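Local coordinates for protein probable aminotransferase (Pseudomonas aeruginosa, PDB 5YKR) that belongs to the class-III aminotransferase family of pyridoxal-phosphate-dependent enzymes and is present as two chains in the assembly, at residues A[379-383]-A[384-388]; A[415-419]-A[420-424]; A[368-372]-A[373-377]; A[360-363]-A[364-368]. All blocks are in the same frame, centred on the assembly; numbering follows the deposited sequence.

Interaction 1 (A[379-383]-A[384-388])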
loop_
_atom_site.group_PDB
_atom_site.type_symbol
_atom_site.label_atom_id
_atom_site.label_comp_id
_atom_site.label_asym_id
_atom_site.label_seq_id
_atom_site.Cartn_x
_atom_site.Cartn_y
_atom_site.Cartn_z
ATOM N N VAL A 379 4.153 2.971 33.588
ATOM C CA VAL A 379 3.513 2.112 32.614
ATOM C C VAL A 379 2.062 2.488 32.435
ATOM O O VAL A 379 1.373 2.856 33.387
ATOM C CB VAL A 379 3.698 0.603 32.981
ATOM C CG1 VAL A 379 2.973 0.174 34.282
ATOM C CG2 VAL A 379 3.252 -0.315 31.859
ATOM N N THR A 380 1.610 2.349 31.168
ATOM C CA THR A 380 0.249 2.675 30.740
ATOM C C THR A 380 -0.351 1.520 29.940
ATOM O O THR A 380 0.361 0.832 29.240
ATOM C CB THR A 380 0.265 3.951 29.877
ATOM O OG1 THR A 380 0.816 5.020 30.666
ATOM C CG2 THR A 380 -1.109 4.361 29.405
ATOM N N ARG A 381 -1.670 1.324 30.042
ATOM C CA ARG A 381 -2.380 0.289 29.269
ATOM C C ARG A 381 -3.594 0.912 28.577
ATOM O O ARG A 381 -4.334 1.726 29.154
ATOM C CB ARG A 381 -2.817 -0.864 30.180
ATOM C CG ARG A 381 -3.622 -1.939 29.440
ATOM C CD ARG A 381 -3.871 -3.161 30.281
ATOM N NE ARG A 381 -4.848 -2.894 31.331
ATOM C CZ ARG A 381 -6.158 -3.017 31.197
ATOM N NH1 ARG A 381 -6.707 -3.394 30.025
ATOM N NH2 ARG A 381 -6.941 -2.779 32.253
ATOM N N ILE A 382 -3.782 0.537 27.311
ATOM C CA ILE A 382 -5.011 0.799 26.575
ATOM C C ILE A 382 -5.511 -0.543 26.065
ATOM O O ILE A 382 -5.021 -1.085 25.065
ATOM C CB ILE A 382 -4.868 1.837 25.439
ATOM C CG1 ILE A 382 -3.624 1.676 24.629
ATOM C CG2 ILE A 382 -4.947 3.196 26.047
ATOM C CD1 ILE A 382 -3.753 2.416 23.310
ATOM N N GLY A 383 -6.451 -1.116 26.823
ATOM C CA GLY A 383 -6.987 -2.408 26.451
ATOM C C GLY A 383 -5.937 -3.505 26.441
ATOM O O GLY A 383 -5.371 -3.826 27.478
ATOM N N ALA A 384 -5.681 -4.065 25.263
ATOM C CA ALA A 384 -4.735 -5.147 25.062
ATOM C C ALA A 384 -3.279 -4.722 24.954
ATOM O O ALA A 384 -2.391 -5.591 24.846
ATOM C CB ALA A 384 -5.112 -5.927 23.824
ATOM N N ARG A 385 -3.002 -3.400 24.943
ATOM C CA ARG A 385 -1.680 -2.891 24.615
ATOM C C ARG A 385 -1.092 -2.167 25.833
ATOM O O ARG A 385 -1.766 -1.317 26.409
ATOM C CB ARG A 385 -1.824 -1.920 23.411
ATOM C CG ARG A 385 -0.547 -1.434 22.782
ATOM C CD ARG A 385 -0.853 -0.400 21.710
ATOM N NE ARG A 385 0.383 -0.092 21.000
ATOM C CZ ARG A 385 0.845 -0.775 19.921
ATOM N NH1 ARG A 385 0.151 -1.765 19.378
ATOM N NH2 ARG A 385 2.041 -0.504 19.459
ATOM N N VAL A 386 0.141 -2.542 26.224
ATOM C CA VAL A 386 0.774 -2.027 27.452
ATOM C C VAL A 386 2.155 -1.451 27.101
ATOM O O VAL A 386 2.937 -2.120 26.413
ATOM C CB VAL A 386 0.986 -3.192 28.458
ATOM C CG1 VAL A 386 1.687 -2.747 29.740
ATOM C CG2 VAL A 386 -0.371 -3.833 28.795
ATOM N N GLU A 387 2.458 -0.232 27.581
ATOM C CA GLU A 387 3.780 0.350 27.273
ATOM C C GLU A 387 4.276 1.169 28.441
ATOM O O GLU A 387 3.518 1.937 29.025
ATOM C CB GLU A 387 3.674 1.217 26.008
ATOM C CG GLU A 387 4.981 1.861 25.557
ATOM C CD GLU A 387 5.049 2.149 24.063
ATOM O OE1 GLU A 387 3.974 2.090 23.397
ATOM O OE2 GLU A 387 6.172 2.492 23.569
ATOM N N TYR A 388 5.583 1.062 28.677
ATOM C CA TYR A 388 6.236 1.899 29.665
ATOM C C TYR A 388 7.127 2.989 28.993
ATOM O O TYR A 388 7.467 2.914 27.787
ATOM C CB TYR A 388 7.004 1.090 30.690
ATOM C CG TYR A 388 7.915 0.041 30.135
ATOM C CD1 TYR A 388 9.273 0.328 29.849
ATOM C CD2 TYR A 388 7.466 -1.255 29.915
ATOM C CE1 TYR A 388 10.100 -0.639 29.320
ATOM C CE2 TYR A 388 8.317 -2.235 29.421
ATOM C CZ TYR A 388 9.632 -1.924 29.169
ATOM O OH TYR A 388 10.507 -2.829 28.660
#

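Interaction 2 (A[415-419]-A[420-424])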
loop_
_atom_site.group_PDB
_atom_site.type_symbol
_atom_site.label_atom_id
_atom_site.label_comp_id
_atom_site.label_asym_id
_atom_site.label_seq_id
_atom_site.Cartn_x
_atom_site.Cartn_y
_atom_site.Cartn_z
ATOM N N LEU A 415 16.700 -7.068 23.802
ATOM C CA LEU A 415 17.566 -8.201 23.477
ATOM C C LEU A 415 17.652 -9.212 24.615
ATOM O O LEU A 415 17.696 -10.420 24.359
ATOM C CB LEU A 415 18.977 -7.701 23.126
ATOM C CG LEU A 415 19.961 -8.754 22.612
ATOM C CD1 LEU A 415 19.411 -9.491 21.398
ATOM C CD2 LEU A 415 21.289 -8.109 22.285
ATOM N N TYR A 416 17.695 -8.732 25.856
ATOM C CA TYR A 416 17.708 -9.636 27.022
ATOM C C TYR A 416 16.489 -10.552 26.968
ATOM O O TYR A 416 16.607 -11.779 27.149
ATOM C CB TYR A 416 17.724 -8.811 28.294
ATOM C CG TYR A 416 17.946 -9.611 29.548
ATOM C CD1 TYR A 416 16.908 -10.277 30.148
ATOM C CD2 TYR A 416 19.223 -9.713 30.116
ATOM C CE1 TYR A 416 17.087 -10.988 31.324
ATOM C CE2 TYR A 416 19.420 -10.439 31.271
ATOM C CZ TYR A 416 18.329 -11.092 31.856
ATOM O OH TYR A 416 18.502 -11.819 33.001
ATOM N N LEU A 417 15.321 -9.981 26.670
ATOM C CA LEU A 417 14.102 -10.772 26.567
ATOM C C LEU A 417 14.138 -11.723 25.371
ATOM O O LEU A 417 13.775 -12.900 25.476
ATOM C CB LEU A 417 12.865 -9.881 26.565
ATOM C CG LEU A 417 12.269 -9.715 27.944
ATOM C CD1 LEU A 417 13.199 -8.950 28.869
ATOM C CD2 LEU A 417 10.960 -9.018 27.927
ATOM N N LEU A 418 14.589 -11.221 24.229
ATOM C CA LEU A 418 14.663 -12.060 23.003
ATOM C C LEU A 418 15.512 -13.310 23.225
ATOM O O LEU A 418 15.111 -14.442 22.918
ATOM C CB LEU A 418 15.197 -11.211 21.834
ATOM C CG LEU A 418 15.296 -11.890 20.469
ATOM C CD1 LEU A 418 15.195 -10.835 19.349
ATOM C CD2 LEU A 418 16.519 -12.790 20.292
ATOM N N ASN A 419 16.699 -13.102 23.803
ATOM C CA ASN A 419 17.609 -14.234 24.059
ATOM C C ASN A 419 17.079 -15.251 25.069
ATOM O O ASN A 419 17.647 -16.339 25.185
ATOM C CB ASN A 419 18.973 -13.711 24.555
ATOM C CG ASN A 419 19.860 -13.130 23.446
ATOM O OD1 ASN A 419 19.752 -13.472 22.268
ATOM N ND2 ASN A 419 20.776 -12.225 23.867
ATOM N N ARG A 420 16.009 -14.908 25.773
ATOM C CA ARG A 420 15.374 -15.800 26.746
ATOM C C ARG A 420 13.928 -16.122 26.364
ATOM O O ARG A 420 13.134 -16.558 27.181
ATOM C CB ARG A 420 15.503 -15.191 28.157
ATOM C CG ARG A 420 16.952 -15.166 28.640
ATOM C CD ARG A 420 17.136 -14.210 29.813
ATOM N NE ARG A 420 18.546 -14.092 30.164
ATOM C CZ ARG A 420 19.459 -13.412 29.494
ATOM N NH1 ARG A 420 19.137 -12.772 28.361
ATOM N NH2 ARG A 420 20.733 -13.410 29.887
ATOM N N GLY A 421 13.609 -15.957 25.060
ATOM C CA GLY A 421 12.371 -16.502 24.506
ATOM C C GLY A 421 11.125 -15.612 24.536
ATOM O O GLY A 421 9.991 -16.134 24.470
ATOM N N VAL A 422 11.297 -14.289 24.588
ATOM C CA VAL A 422 10.164 -13.363 24.537
ATOM C C VAL A 422 10.466 -12.290 23.466
ATOM O O VAL A 422 11.492 -11.583 23.549
ATOM C CB VAL A 422 9.893 -12.698 25.872
ATOM C CG1 VAL A 422 8.856 -11.602 25.714
ATOM C CG2 VAL A 422 9.463 -13.734 26.919
ATOM N N LEU A 423 9.592 -12.169 22.477
ATOM C CA LEU A 423 9.711 -11.112 21.483
ATOM C C LEU A 423 8.833 -9.902 21.811
ATOM O O LEU A 423 7.636 -10.023 22.023
ATOM C CB LEU A 423 9.267 -11.647 20.093
ATOM C CG LEU A 423 10.090 -12.788 19.536
ATOM C CD1 LEU A 423 9.493 -13.353 18.259
ATOM C CD2 LEU A 423 11.512 -12.349 19.310
ATOM N N LEU A 424 9.451 -8.753 21.752
ATOM C CA LEU A 424 8.811 -7.460 21.880
ATOM C C LEU A 424 9.137 -6.668 20.624
ATOM O O LEU A 424 10.271 -6.735 20.108
ATOM C CB LEU A 424 9.349 -6.699 23.088
ATOM C CG LEU A 424 9.050 -7.435 24.377
ATOM C CD1 LEU A 424 9.948 -6.872 25.463
ATOM C CD2 LEU A 424 7.603 -7.316 24.742
#

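Interaction 3 (A[368-372]-A[373-377])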
loop_
_atom_site.group_PDB
_atom_site.type_symbol
_atom_site.label_atom_id
_atom_site.label_comp_id
_atom_site.label_asym_id
_atom_site.label_seq_id
_atom_site.Cartn_x
_atom_site.Cartn_y
_atom_site.Cartn_z
ATOM N N ALA A 368 4.586 -3.180 39.351
ATOM C CA ALA A 368 5.169 -3.654 40.603
ATOM C C ALA A 368 6.686 -3.630 40.545
ATOM O O ALA A 368 7.340 -3.238 41.494
ATOM C CB ALA A 368 4.645 -5.027 40.926
ATOM N N THR A 369 7.255 -4.015 39.422
ATOM C CA THR A 369 8.728 -3.983 39.232
ATOM C C THR A 369 9.273 -2.550 39.267
ATOM O O THR A 369 10.252 -2.292 39.929
ATOM C CB THR A 369 9.092 -4.686 37.912
ATOM O OG1 THR A 369 8.899 -6.096 38.081
ATOM C CG2 THR A 369 10.494 -4.407 37.473
ATOM N N LEU A 370 8.626 -1.631 38.557
ATOM C CA LEU A 370 9.046 -0.234 38.539
ATOM C C LEU A 370 8.996 0.380 39.950
ATOM O O LEU A 370 9.915 1.082 40.344
ATOM C CB LEU A 370 8.215 0.596 37.559
ATOM C CG LEU A 370 8.261 0.146 36.091
ATOM C CD1 LEU A 370 7.434 1.090 35.230
ATOM C CD2 LEU A 370 9.639 -0.101 35.543
ATOM N N GLU A 371 7.936 0.055 40.695
ATOM C CA GLU A 371 7.775 0.556 42.055
ATOM C C GLU A 371 8.834 -0.038 42.995
ATOM O O GLU A 371 9.486 0.682 43.764
ATOM C CB GLU A 371 6.368 0.296 42.555
ATOM C CG GLU A 371 5.321 1.194 41.893
ATOM C CD GLU A 371 3.875 0.838 42.267
ATOM O OE1 GLU A 371 3.677 -0.185 42.974
ATOM O OE2 GLU A 371 2.944 1.562 41.840
ATOM N N GLU A 372 9.060 -1.334 42.901
ATOM C CA GLU A 372 9.995 -2.016 43.779
ATOM C C GLU A 372 11.409 -1.509 43.588
ATOM O O GLU A 372 12.126 -1.269 44.554
ATOM C CB GLU A 372 9.961 -3.503 43.494
ATOM C CG GLU A 372 10.967 -4.321 44.257
ATOM C CD GLU A 372 10.892 -5.793 43.937
ATOM O OE1 GLU A 372 9.764 -6.332 43.865
ATOM O OE2 GLU A 372 11.970 -6.412 43.787
ATOM N N LEU A 373 11.800 -1.310 42.318
ATOM C CA LEU A 373 13.141 -0.858 41.987
ATOM C C LEU A 373 13.298 0.663 42.039
ATOM O O LEU A 373 14.390 1.172 41.755
ATOM C CB LEU A 373 13.540 -1.400 40.623
ATOM C CG LEU A 373 13.566 -2.931 40.486
ATOM C CD1 LEU A 373 13.945 -3.317 39.064
ATOM C CD2 LEU A 373 14.513 -3.590 41.487
ATOM N N ARG A 374 12.227 1.378 42.361
ATOM C CA ARG A 374 12.226 2.848 42.523
ATOM C C ARG A 374 12.649 3.546 41.246
ATOM O O ARG A 374 13.276 4.613 41.255
ATOM C CB ARG A 374 13.064 3.268 43.750
ATOM C CG ARG A 374 12.594 2.620 45.046
ATOM C CD ARG A 374 13.307 3.252 46.247
ATOM N NE ARG A 374 12.836 2.623 47.481
ATOM C CZ ARG A 374 13.407 2.696 48.669
ATOM N NH1 ARG A 374 14.501 3.437 48.862
ATOM N NH2 ARG A 374 12.867 2.032 49.677
ATOM N N LEU A 375 12.294 2.961 40.110
ATOM C CA LEU A 375 12.688 3.555 38.835
ATOM C C LEU A 375 11.800 4.752 38.532
ATOM O O LEU A 375 10.588 4.680 38.728
ATOM C CB LEU A 375 12.624 2.525 37.717
ATOM C CG LEU A 375 13.710 1.495 37.703
ATOM C CD1 LEU A 375 13.289 0.321 36.826
ATOM C CD2 LEU A 375 15.019 2.090 37.224
ATOM N N PRO A 376 12.361 5.818 37.932
ATOM C CA PRO A 376 11.583 6.996 37.564
ATOM C C PRO A 376 10.897 6.785 36.219
ATOM O O PRO A 376 11.054 7.569 35.279
ATOM C CB PRO A 376 12.674 8.087 37.478
ATOM C CG PRO A 376 13.894 7.358 36.997
ATOM C CD PRO A 376 13.808 6.015 37.656
ATOM N N TRP A 377 10.136 5.698 36.138
ATOM C CA TRP A 377 9.466 5.261 34.914
ATOM C C TRP A 377 7.985 5.026 35.257
ATOM O O TRP A 377 7.602 4.950 36.431
ATOM C CB TRP A 377 10.020 3.918 34.438
ATOM C CG TRP A 377 11.484 3.817 34.064
ATOM C CD1 TRP A 377 12.463 4.748 34.253
ATOM C CD2 TRP A 377 12.128 2.694 33.471
ATOM N NE1 TRP A 377 13.654 4.283 33.784
ATOM C CE2 TRP A 377 13.478 3.014 33.306
ATOM C CE3 TRP A 377 11.678 1.449 33.008
ATOM C CZ2 TRP A 377 14.380 2.144 32.716
ATOM C CZ3 TRP A 377 12.568 0.601 32.428
ATOM C CH2 TRP A 377 13.917 0.945 32.297
HETATM O O HOH W 1 8.870 3.886 40.732
#

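Interaction 4 (A[360-363]-A[364-368])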
loop_
_atom_site.group_PDB
_atom_site.type_symbol
_atom_site.label_atom_id
_atom_site.label_comp_id
_atom_site.label_asym_id
_atom_site.label_seq_id
_atom_site.Cartn_x
_atom_site.Cartn_y
_atom_site.Cartn_z
ATOM N N ALA A 360 -3.885 -6.638 31.541
ATOM C CA ALA A 360 -3.920 -6.083 32.892
ATOM C C ALA A 360 -2.944 -6.765 33.793
ATOM O O ALA A 360 -2.288 -6.108 34.591
ATOM C CB ALA A 360 -5.312 -6.180 33.453
ATOM N N GLN A 361 -2.808 -8.087 33.654
ATOM C CA GLN A 361 -1.839 -8.851 34.436
ATOM C C GLN A 361 -0.412 -8.357 34.106
ATOM O O GLN A 361 0.418 -8.164 34.970
ATOM C CB GLN A 361 -2.002 -10.357 34.154
ATOM C CG GLN A 361 -0.997 -11.316 34.843
ATOM C CD GLN A 361 -0.962 -12.731 34.224
ATOM O OE1 GLN A 361 -1.855 -13.090 33.446
ATOM N NE2 GLN A 361 0.070 -13.530 34.567
ATOM N N LEU A 362 -0.135 -8.168 32.816
ATOM C CA LEU A 362 1.189 -7.760 32.365
ATOM C C LEU A 362 1.509 -6.348 32.895
ATOM O O LEU A 362 2.609 -6.110 33.427
ATOM C CB LEU A 362 1.258 -7.848 30.816
ATOM C CG LEU A 362 2.658 -7.681 30.211
ATOM C CD1 LEU A 362 2.751 -8.475 28.897
ATOM C CD2 LEU A 362 3.001 -6.218 30.004
ATOM N N GLU A 363 0.534 -5.444 32.774
ATOM C CA GLU A 363 0.652 -4.076 33.271
ATOM C C GLU A 363 0.942 -4.065 34.784
ATOM O O GLU A 363 1.856 -3.396 35.239
ATOM C CB GLU A 363 -0.647 -3.318 33.007
ATOM C CG GLU A 363 -0.675 -1.900 33.586
ATOM C CD GLU A 363 -2.081 -1.313 33.640
ATOM O OE1 GLU A 363 -3.083 -2.047 33.421
ATOM O OE2 GLU A 363 -2.169 -0.095 33.872
ATOM N N ALA A 364 0.166 -4.814 35.539
ATOM C CA ALA A 364 0.335 -4.862 37.004
ATOM C C ALA A 364 1.733 -5.357 37.375
ATOM O O ALA A 364 2.358 -4.818 38.306
ATOM C CB ALA A 364 -0.753 -5.723 37.615
ATOM N N GLY A 365 2.228 -6.369 36.664
ATOM C CA GLY A 365 3.574 -6.877 36.898
ATOM C C GLY A 365 4.672 -5.839 36.612
ATOM O O GLY A 365 5.571 -5.647 37.408
ATOM N N VAL A 366 4.574 -5.177 35.460
ATOM C CA VAL A 366 5.526 -4.118 35.147
ATOM C C VAL A 366 5.496 -3.052 36.252
ATOM O O VAL A 366 6.528 -2.600 36.756
ATOM C CB VAL A 366 5.271 -3.524 33.761
ATOM C CG1 VAL A 366 6.174 -2.325 33.502
ATOM C CG2 VAL A 366 5.550 -4.553 32.672
ATOM N N ARG A 367 4.303 -2.624 36.608
ATOM C CA ARG A 367 4.180 -1.543 37.590
ATOM C C ARG A 367 4.808 -1.937 38.926
ATOM O O ARG A 367 5.520 -1.133 39.531
ATOM C CB ARG A 367 2.728 -1.087 37.784
ATOM C CG ARG A 367 2.678 0.216 38.575
ATOM C CD ARG A 367 1.302 0.839 38.584
ATOM N NE ARG A 367 0.911 1.350 37.262
ATOM C CZ ARG A 367 -0.107 0.895 36.537
ATOM N NH1 ARG A 367 -0.893 -0.063 37.000
ATOM N NH2 ARG A 367 -0.320 1.399 35.347
ATOM N N ALA A 368 4.586 -3.180 39.351
ATOM C CA ALA A 368 5.169 -3.654 40.603
ATOM C C ALA A 368 6.686 -3.630 40.545
ATOM O O ALA A 368 7.340 -3.238 41.494
ATOM C CB ALA A 368 4.645 -5.027 40.926
#

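Interaction 1 (A[379-383]-A[384-388])
Arg-381 crosses Val-386 at a slant on one face of a tight antiparallel hairpin. Its CB sits 3.9 Å from the carbonyl O of Arg-385. Further out, CG passes 3.8 Å from CG2 of Val-386, and CD keeps nearly the same distance from that methyl. The chain is straight as far as CD and then bends at chi3 (72°), which swings the guanidinium back toward the turn. There NH1 gives a nearly straight 2.9 Å bond to the O of Gly-383, which lies in the guanidinium plane, while NE is held by a salt bridge to Glu-363. The flat group is thus gripped by two partners. Away from the turn, CG1 of Val-386 meets CG2 of Val-379 at 3.6 Å, a diagonal contact that extends the apolar row toward Tyr-388.

The frame is a type II' turn from Ile-382 to Arg-385, with Gly-383 supplying the positive phi at its first central position. Two hydrogen-bonded pairs, Thr-380 with Glu-387 and Ile-382 with Arg-385, hold the strands together; N of Ile-382 lies 2.9 Å from O of Arg-385. On the reverse face, Arg-385 reaches Ser-85 and Glu-387 bonds to the backbone of Asn-429. Helix 349-372 covers the face bearing Val-379, Arg-381 and Val-386, and strand 430-432 adds the third strand beside 385-389.

Interaction 2 (A[415-419]-A[420-424])
A cation-pi stack between Arg-420 and Tyr-416 accompanies a backbone cap at the C-terminal end of helix 407-418, where the chain turns into the short strand 422-423. The guanidinium lies flat on the phenol ring, the planes only 1° apart, with CZ of Arg-420 3.5 Å from the centroid of the Tyr-416 ring. Leading to it, the chain runs extended from CG to NE and brings CD to 3.6 Å from CE1 of Tyr-416. The same group is fixed at its edge as well: NH1 reaches the O of Tyr-416 at 3.0 Å, on a lone pair in the carbonyl plane. Glu-19 forms a salt bridge to NH1, which probably helps to balance the charge, and Tyr-416 OH bonds to Glu-455.

Across the turn the packing is apolar. CD2 of Leu-417 presses on CD1 of Leu-424 at 3.4 Å, closer than normal van der Waals contact, and also touches Val-422; Leu-418 meets Leu-423 more loosely. Carbonyl O of Leu-417 takes two N-H groups from opposite faces of its plane, those of Arg-420 and Val-422. The latter, 3.0 Å from N of Val-422 to O of Leu-417, pairs with a bond from N of Gly-421 to O of Leu-418. With Gly-421 at positive phi, these two bonds define a Schellman motif terminating the helix.

Interaction 3 (A[368-372]-A[373-377])
A Schellman motif closes helix 349-372, with the Leu-370 side chain packed against Leu-375 and Trp-377 as the chain turns away. Arg-374, at positive phi, is the first residue to leave helical geometry. Two bonds run back into the last turn: N of Leu-375 to O of Leu-370 at 3.0 Å, lying in the carbonyl plane, and N of Arg-374 to O of Glu-371 at 3.2 Å, which comes from well above the plane. A water also donates to the O of Leu-370 and to the O of Leu-375, the latter 2.8 Å from the water oxygen, and links this helical carbonyl to the loop.

The apolar centre is Leu-370. Its CG stands anti to the carbonyl carbon (chi1 -60°), and this sends both methyls toward the loop: CD2 comes to 3.6 Å from CE3 of Trp-377 and 3.9 Å from CD1 of Leu-375, while CD1 touches the CB of Trp-377. The Leu-370 side chain crosses both partners at about a right angle. CD1 of Leu-375 also lies over a face of the indole. One turn apart, Thr-369 and Leu-373 lie side by side, CG2 of Thr-369 4.0 Å from CD1 of Leu-373.

Trp-377 NE1 donates to the O of Phe-5, and Glu-372 forms a salt bridge to Arg-450. Helix 439-456 flanks Thr-369, Leu-373 and Trp-377, and strand 378-382 follows directly after the loop.

Interaction 4 (A[360-363]-A[364-368])
Leu-362 and Val-366 lie side by side on the buried flank of one helical stretch, whereas Glu-363 and Arg-367 line a more exposed flank. On the buried side, CG2 of Val-366 tucks to 3.4 Å from O of Leu-362, and CD2 of Leu-362 meets the same methyl at 4.0 Å. Ordinary i to i+4 bonds carry the backbone, for instance N of Val-366 to O of Leu-362 at 3.0 Å.

The looser side holds a salt bridge one turn long. One turn apart and both with CG anti to the backbone N, the two chains point the same way; a bend at chi3 of Arg-367 (-69°) then folds its tip back. NH2 reaches OE2 of Glu-363 at 2.8 Å, on the anti side of the carboxylate, while NH1 adds a weak bond at 3.4 Å to that OE2. The oxygen lies at the guanidinium edge, but the two planes stand 73° apart, so this is no flat two-pronged pair. Ala-364, between them in sequence, is exposed, its CB 3.4 Å from O of Ala-360.

Arg-367 NH2 also bonds to the O of Val-379, tying this side to strand 378-382. Leu-362 packs on Val-442 and His-445 of helix 439-456, and Val-366 rests on Tyr-388 of strand 385-389.

Overall arrangement
Interactions 4, 3 and 1 follow one another along the chain: helix, helix end, then hairpin. Interactions 3 and 4 share helix 349-372 and Ala-368, and both are partly buried. The mostly buried interaction 1 has its centre about 9 Å from that of interaction 4, and charged side chains as well as apolar packing bind the two. Interaction 2 is also largely buried but stands apart, ending another helix; it touches none of the others. In interactions 2 and 3 a Schellman motif ends the helix, yet one adds a stacked arginine and tyrosine, the other a leucine packed against tryptophan. Interaction 4 relies on helical bonds and a salt bridge, interaction 1 on strand pairing.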